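Local coordinates for protein genome packaging NTPase B204 (Sulfolobus turreted icosahedral virus 2, PDB 4KFU) that probably hydrolyses ATP to drive packaging of viral DNA into the capsid, as a P-loop NTPase of the FtsK-HerA superfamily, at residues A[19-24]-A[48-53]; A[39-44]-A[100-105]. One frame throughout, in Å; residues are numbered along the deposited sequence.

Both contacts lie beside the nucleotide site of a P-loop fold, their centres about 10 Å apart. Their segments alternate along the chain: 19-24 on helix 17-31, which follows the phosphate-binding loop, then 39-44 at the end of strand 35-40, then 48-53 in the following loop, and last 100-105 at the end of strand 98-102. The contacts join through Tyr50, whose OH makes a probable, unusually short hydrogen bond (2.4 Å) to OD2 of Asp103 and whose N lies 2.7 Å from OD2 of Asp40. Contact 1 ties loop and helix together beside the bound AMPPCP; contact 2 pairs neighbouring parallel strands whose ends supply Asp39 and His41 of the zinc site and Asp103 facing the nucleotide site.

Contact 1. Residues A[19-24]-A[48-53]; sequences YLIKHY and SEYSKF. With ACP (phosphomethylphosphonic acid adenylate ester), chain E.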
loop_
_atom_site.group_PDB
_atom_site.type_symbol
_atom_site.label_atom_id
_atom_site.label_comp_id
_atom_site.label_asym_id
_atom_site.label_seq_id
_atom_site.Cartn_x
_atom_site.Cartn_y
_atom_site.Cartn_z
ATOM N N TYR A 19 11.453 -1.372 0.933
ATOM C CA TYR A 19 12.445 -0.709 1.779
ATOM C C TYR A 19 11.861 0.595 2.304
ATOM O O TYR A 19 12.037 0.946 3.468
ATOM C CB TYR A 19 13.709 -0.436 0.970
ATOM C CG TYR A 19 14.935 -0.073 1.788
ATOM C CD1 TYR A 19 15.784 -1.064 2.281
ATOM C CD2 TYR A 19 15.253 1.255 2.051
ATOM C CE1 TYR A 19 16.917 -0.739 3.023
ATOM C CE2 TYR A 19 16.376 1.589 2.791
ATOM C CZ TYR A 19 17.203 0.587 3.274
ATOM O OH TYR A 19 18.314 0.919 4.003
ATOM N N LEU A 20 11.173 1.317 1.425
ATOM C CA LEU A 20 10.430 2.518 1.803
ATOM C C LEU A 20 9.399 2.233 2.911
ATOM O O LEU A 20 9.259 2.998 3.869
ATOM C CB LEU A 20 9.724 3.086 0.565
ATOM C CG LEU A 20 9.429 4.583 0.531
ATOM C CD1 LEU A 20 10.690 5.381 0.794
ATOM C CD2 LEU A 20 8.826 4.966 -0.827
ATOM N N ILE A 21 8.657 1.143 2.757
ATOM C CA ILE A 21 7.674 0.759 3.764
ATOM C C ILE A 21 8.367 0.458 5.092
ATOM O O ILE A 21 7.945 0.958 6.147
ATOM C CB ILE A 21 6.843 -0.456 3.305
ATOM C CG1 ILE A 21 5.914 -0.045 2.156
ATOM C CG2 ILE A 21 6.021 -1.018 4.453
ATOM C CD1 ILE A 21 5.138 -1.193 1.533
ATOM N N LYS A 22 9.441 -0.332 5.032
ATOM C CA LYS A 22 10.115 -0.809 6.247
ATOM C C LYS A 22 10.903 0.273 6.967
ATOM O O LYS A 22 10.996 0.259 8.193
ATOM C CB LYS A 22 11.051 -1.979 5.922
ATOM C CG LYS A 22 10.350 -3.236 5.408
ATOM C CD LYS A 22 11.351 -4.166 4.718
ATOM C CE LYS A 22 10.648 -5.307 3.987
ATOM N NZ LYS A 22 11.611 -6.185 3.254
ATOM N N HIS A 23 11.478 1.209 6.216
ATOM C CA HIS A 23 12.416 2.161 6.814
ATOM C C HIS A 23 11.978 3.614 6.716
ATOM O O HIS A 23 12.704 4.510 7.129
ATOM C CB HIS A 23 13.814 1.988 6.226
ATOM C CG HIS A 23 14.412 0.645 6.496
ATOM N ND1 HIS A 23 14.744 -0.238 5.491
ATOM C CD2 HIS A 23 14.737 0.031 7.660
ATOM C CE1 HIS A 23 15.256 -1.336 6.024
ATOM N NE2 HIS A 23 15.257 -1.199 7.336
ATOM N N TYR A 24 10.800 3.857 6.157
ATOM C CA TYR A 24 10.227 5.186 6.272
ATOM C C TYR A 24 8.828 5.158 6.876
ATOM O O TYR A 24 8.606 5.701 7.960
ATOM C CB TYR A 24 10.200 5.941 4.946
ATOM C CG TYR A 24 9.472 7.247 5.120
ATOM C CD1 TYR A 24 10.052 8.290 5.828
ATOM C CD2 TYR A 24 8.190 7.423 4.626
ATOM C CE1 TYR A 24 9.386 9.483 6.015
ATOM C CE2 TYR A 24 7.513 8.613 4.812
ATOM C CZ TYR A 24 8.119 9.639 5.506
ATOM O OH TYR A 24 7.453 10.827 5.690
ATOM N N SER A 48 7.515 -14.861 7.357
ATOM C CA SER A 48 7.218 -14.096 6.153
ATOM C C SER A 48 8.012 -12.796 6.142
ATOM O O SER A 48 8.642 -12.435 7.142
ATOM C CB SER A 48 5.719 -13.821 6.045
ATOM O OG SER A 48 5.272 -13.021 7.123
ATOM N N GLU A 49 7.972 -12.090 5.015
ATOM C CA GLU A 49 8.848 -10.934 4.820
ATOM C C GLU A 49 8.772 -9.927 5.964
ATOM O O GLU A 49 9.792 -9.397 6.412
ATOM C CB GLU A 49 8.552 -10.234 3.493
ATOM C CG GLU A 49 9.286 -8.897 3.365
ATOM C CD GLU A 49 9.248 -8.324 1.960
ATOM O OE1 GLU A 49 8.358 -8.723 1.166
ATOM O OE2 GLU A 49 10.111 -7.468 1.654
ATOM N N TYR A 50 7.568 -9.693 6.470
ATOM C CA TYR A 50 7.395 -8.666 7.498
ATOM C C TYR A 50 7.283 -9.213 8.933
ATOM O O TYR A 50 6.900 -8.469 9.841
ATOM C CB TYR A 50 6.165 -7.809 7.172
ATOM C CG TYR A 50 6.371 -6.856 6.006
ATOM C CD1 TYR A 50 6.826 -5.554 6.213
ATOM C CD2 TYR A 50 6.103 -7.256 4.704
ATOM C CE1 TYR A 50 7.011 -4.665 5.134
ATOM C CE2 TYR A 50 6.285 -6.379 3.624
ATOM C CZ TYR A 50 6.735 -5.089 3.851
ATOM O OH TYR A 50 6.917 -4.229 2.777
ATOM N N SER A 51 7.633 -10.486 9.137
ATOM C CA SER A 51 7.526 -11.123 10.464
ATOM C C SER A 51 8.124 -10.315 11.616
ATOM O O SER A 51 7.593 -10.304 12.719
ATOM C CB SER A 51 8.142 -12.530 10.450
ATOM O OG SER A 51 7.275 -13.450 9.816
ATOM N N LYS A 52 9.219 -9.615 11.359
ATOM C CA LYS A 52 9.869 -8.849 12.411
ATOM C C LYS A 52 9.118 -7.574 12.811
ATOM O O LYS A 52 9.439 -6.951 13.829
ATOM C CB LYS A 52 11.304 -8.495 11.985
ATOM N N PHE A 53 8.119 -7.187 12.024
ATOM C CA PHE A 53 7.486 -5.877 12.200
ATOM C C PHE A 53 6.207 -5.839 13.039
ATOM O O PHE A 53 5.590 -4.778 13.179
ATOM C CB PHE A 53 7.242 -5.225 10.836
ATOM C CG PHE A 53 8.506 -4.850 10.132
ATOM C CD1 PHE A 53 9.093 -3.619 10.355
ATOM C CD2 PHE A 53 9.130 -5.747 9.279
ATOM C CE1 PHE A 53 10.275 -3.267 9.715
ATOM C CE2 PHE A 53 10.323 -5.412 8.637
ATOM C CZ PHE A 53 10.893 -4.168 8.857
HETATM P PG ACP E . 10.539 -7.578 -3.907
HETATM O O1G ACP E . 9.889 -7.673 -5.370
HETATM O O2G ACP E . 9.374 -7.196 -2.873
HETATM O O3G ACP E . 11.159 -8.879 -3.546
HETATM P PB ACP E . 11.184 -4.635 -3.675
HETATM O O1B ACP E . 10.097 -4.546 -2.496
HETATM O O2B ACP E . 10.650 -4.138 -4.956
HETATM C C3B ACP E . 11.836 -6.313 -3.901
HETATM P PA ACP E . 13.040 -3.681 -1.754
HETATM O O1A ACP E . 12.849 -5.045 -1.132
HETATM O O2A ACP E . 12.468 -2.442 -1.098
HETATM O O3A ACP E . 12.444 -3.703 -3.258
HETATM O "O5'" ACP E . 14.615 -3.396 -1.916
HETATM C "C5'" ACP E . 15.528 -4.287 -2.553
HETATM C "C4'" ACP E . 16.941 -3.945 -2.065
HETATM O "O4'" ACP E . 17.388 -2.643 -2.469
HETATM C "C3'" ACP E . 17.020 -3.966 -0.546
HETATM O "O3'" ACP E . 17.654 -5.176 -0.110
HETATM C "C2'" ACP E . 17.893 -2.797 -0.159
HETATM O "O2'" ACP E . 19.121 -3.348 0.301
HETATM C "C1'" ACP E . 18.133 -1.994 -1.430
HETATM N N9 ACP E . 17.599 -0.628 -1.188
HETATM C C8 ACP E . 16.322 -0.240 -1.380
HETATM N N7 ACP E . 16.154 1.073 -1.064
HETATM C C5 ACP E . 17.343 1.542 -0.645
HETATM C C6 ACP E . 17.868 2.842 -0.165
HETATM N N6 ACP E . 17.083 3.936 -0.045
HETATM N N1 ACP E . 19.176 2.899 0.170
HETATM C C2 ACP E . 19.983 1.823 0.067
HETATM N N3 ACP E . 19.575 0.616 -0.364
HETATM C C4 ACP E . 18.286 0.415 -0.730
#
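Lys22 and Ile21, on the helix that follows the P-loop (Walker A) of this FtsK-HerA-type NTPase, pack against Glu49, Tyr50 and Phe53 of the loop after strand 35-40. The polar link is a salt bridge: Lys22 NZ donates to Glu49 OE2 at 2.5 Å, on the carboxylate's anti lone pair. The long side chain of Lys22 runs out extended past CG to reach it, and on the way its methylenes pass against two aromatic rings, crossing Phe53 at about a right angle. CG is 3.6 Å from both CE1 of Tyr50 and CZ of Phe53, with CB also close to the latter, while CE sits off-centre over the Tyr50 ring in a CH-pi contact. Ile21 adds apolar packing: its CG2 meets CE1 of Tyr50 at 3.8 Å. The Tyr50 hydroxyl, beside Ile21, has Asp103 as its partner. A type I turn from Ser48 to Ser51 shapes the loop, with Ser48 N bonded to Ser51 OG. On the ligand side, Tyr19 has CG anti to the backbone N (chi1 -165°), which turns one ring face to the adenine of AMPPCP; His23 ND1 lies over the other. Tyr19 N donates to O2A of the nucleotide at 2.5 Å.

Contact 2. Residues A[39-44]-A[100-105]; sequences DDHNLL and LIIDEA. With ZN (zinc ion), chain L.
Asp39 and Ile102 form a parallel beta bridge with CA atoms 4.9 Å apart, held by a bond of 2.7 Å from Asp39 N to Ile101 O; segments 39-42 and 101-104 diverge by 37°, and Asp103 N to Asp39 O is only a weak bond. Asp39 and Ile102 place their side chains on the same face of the sheet, where Ile102 CG2 comes 3.5 Å from Asp39 OD2. Zinc is bound there by both carboxylate oxygens of Asp39 and by His41 NE2 at 2.1 Å; Asp73 and His108 complete the site. His41 ND1 donates to Glu104 OE1 at 3.2 Å, almost in the ring plane and on the anti lone pair, and weakly to Asp103 O; ring and carboxylate planes stand 89° apart. Glu104 OE1 also accepts from His41 N, on the syn side and tilted out of the carboxylate plane. Glu104 is thus a second-shell partner that, with the zinc, restrains the ring. A turn about CB-CG (chi2 91°) carries its OE2 to within 2.9 Å of Asn42 ND2, at a poor angle for a bond. Asp40 OD1 accepts from Asn42 N at 3.0 Å in an Asx turn that shapes the strand's exit, while its OD2 is taken by Tyr50 N and Ser48 OG. A hydrophobic strand ending in Asp103-Glu104 is consistent with the Walker B motif of a P-loop NTPase: the Asp103 side chain bonds Ser18 of the P-loop and Tyr50, its nearest atom about 4 Å from magnesium. Ile101 packs on helix 17-31, Asp39 and Ile102 on helix 78-95, while strands 68-72 and 131-137 flank this pair.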
loop_
_atom_site.group_PDB
_atom_site.type_symbol
_atom_site.label_atom_id
_atom_site.label_comp_id
_atom_site.label_asym_id
_atom_site.label_seq_id
_atom_site.Cartn_x
_atom_site.Cartn_y
_atom_site.Cartn_z
ATOM N N ASP A 39 -0.802 -7.016 5.615
ATOM C CA ASP A 39 -1.249 -8.153 4.809
ATOM C C ASP A 39 -0.057 -8.602 3.967
ATOM O O ASP A 39 0.288 -7.961 2.965
ATOM C CB ASP A 39 -2.441 -7.719 3.939
ATOM C CG ASP A 39 -2.924 -8.802 2.972
ATOM O OD1 ASP A 39 -2.630 -9.995 3.166
ATOM O OD2 ASP A 39 -3.617 -8.456 1.984
ATOM N N ASP A 40 0.575 -9.697 4.392
ATOM C CA ASP A 40 1.870 -10.164 3.855
ATOM C C ASP A 40 1.683 -11.416 2.987
ATOM O O ASP A 40 1.078 -12.404 3.424
ATOM C CB ASP A 40 2.798 -10.481 5.038
ATOM C CG ASP A 40 4.273 -10.649 4.639
ATOM O OD1 ASP A 40 4.588 -10.889 3.451
ATOM O OD2 ASP A 40 5.129 -10.559 5.545
ATOM N N HIS A 41 2.207 -11.390 1.766
ATOM C CA HIS A 41 2.021 -12.512 0.849
ATOM C C HIS A 41 3.301 -13.294 0.562
ATOM O O HIS A 41 3.270 -14.313 -0.133
ATOM C CB HIS A 41 1.400 -12.011 -0.461
ATOM C CG HIS A 41 0.139 -11.226 -0.253
ATOM N ND1 HIS A 41 0.123 -9.848 -0.193
ATOM C CD2 HIS A 41 -1.133 -11.630 -0.041
ATOM C CE1 HIS A 41 -1.118 -9.436 0.016
ATOM N NE2 HIS A 41 -1.899 -10.500 0.122
ATOM N N ASN A 42 4.413 -12.826 1.117
ATOM C CA ASN A 42 5.730 -13.378 0.793
ATOM C C ASN A 42 6.347 -14.207 1.914
ATOM O O ASN A 42 6.759 -13.658 2.945
ATOM C CB ASN A 42 6.699 -12.252 0.435
ATOM C CG ASN A 42 6.490 -11.725 -0.961
ATOM O OD1 ASN A 42 5.569 -12.143 -1.666
ATOM N ND2 ASN A 42 7.346 -10.790 -1.375
ATOM N N LEU A 43 6.430 -15.518 1.695
ATOM C CA LEU A 43 7.088 -16.415 2.646
ATOM C C LEU A 43 8.609 -16.345 2.543
ATOM O O LEU A 43 9.167 -16.183 1.456
ATOM C CB LEU A 43 6.634 -17.860 2.438
ATOM C CG LEU A 43 5.319 -18.263 3.096
ATOM C CD1 LEU A 43 5.070 -19.767 2.930
ATOM C CD2 LEU A 43 5.319 -17.859 4.569
ATOM N N LEU A 44 9.277 -16.462 3.686
ATOM C CA LEU A 44 10.738 -16.509 3.726
ATOM C C LEU A 44 11.210 -17.894 4.166
ATOM O O LEU A 44 10.403 -18.823 4.260
ATOM C CB LEU A 44 11.282 -15.442 4.671
ATOM C CG LEU A 44 11.139 -14.001 4.191
ATOM C CD1 LEU A 44 11.943 -13.070 5.090
ATOM C CD2 LEU A 44 11.579 -13.884 2.738
ATOM N N LEU A 100 -3.710 0.052 7.156
ATOM C CA LEU A 100 -3.656 -1.293 6.593
ATOM C C LEU A 100 -2.624 -1.314 5.455
ATOM O O LEU A 100 -2.821 -0.668 4.422
ATOM C CB LEU A 100 -5.033 -1.708 6.065
ATOM C CG LEU A 100 -5.121 -3.094 5.423
ATOM C CD1 LEU A 100 -4.599 -4.193 6.389
ATOM C CD2 LEU A 100 -6.553 -3.418 4.934
ATOM N N ILE A 101 -1.533 -2.050 5.658
ATOM C CA ILE A 101 -0.450 -2.154 4.686
ATOM C C ILE A 101 -0.528 -3.444 3.886
ATOM O O ILE A 101 -0.510 -4.548 4.443
ATOM C CB ILE A 101 0.924 -2.102 5.379
ATOM C CG1 ILE A 101 1.002 -0.893 6.318
ATOM C CG2 ILE A 101 2.053 -2.075 4.340
ATOM C CD1 ILE A 101 2.387 -0.673 6.945
ATOM N N ILE A 102 -0.610 -3.299 2.568
ATOM C CA ILE A 102 -0.794 -4.439 1.683
ATOM C C ILE A 102 0.322 -4.497 0.665
ATOM O O ILE A 102 0.285 -3.800 -0.354
ATOM C CB ILE A 102 -2.141 -4.376 0.952
ATOM C CG1 ILE A 102 -3.259 -4.059 1.947
ATOM C CG2 ILE A 102 -2.445 -5.712 0.231
ATOM C CD1 ILE A 102 -4.626 -4.309 1.400
ATOM N N ASP A 103 1.334 -5.313 0.944
ATOM C CA ASP A 103 2.393 -5.520 -0.045
ATOM C C ASP A 103 1.883 -6.526 -1.067
ATOM O O ASP A 103 0.975 -7.319 -0.762
ATOM C CB ASP A 103 3.699 -5.972 0.607
ATOM C CG ASP A 103 4.923 -5.259 0.012
ATOM O OD1 ASP A 103 4.875 -4.892 -1.191
ATOM O OD2 ASP A 103 5.928 -5.056 0.743
ATOM N N GLU A 104 2.413 -6.462 -2.288
ATOM C CA GLU A 104 1.894 -7.275 -3.392
ATOM C C GLU A 104 0.376 -7.097 -3.541
ATOM O O GLU A 104 -0.375 -8.081 -3.600
ATOM C CB GLU A 104 2.251 -8.757 -3.185
ATOM C CG GLU A 104 3.748 -9.029 -2.897
ATOM C CD GLU A 104 4.110 -9.032 -1.397
ATOM O OE1 GLU A 104 3.216 -9.260 -0.538
ATOM O OE2 GLU A 104 5.304 -8.812 -1.069
ATOM N N ALA A 105 -0.076 -5.845 -3.597
ATOM C CA ALA A 105 -1.508 -5.550 -3.579
ATOM C C ALA A 105 -2.293 -6.039 -4.793
ATOM O O ALA A 105 -3.516 -5.953 -4.795
ATOM C CB ALA A 105 -1.765 -4.058 -3.343
HETATM ZN ZN ZN L . -3.707 -10.550 1.133
#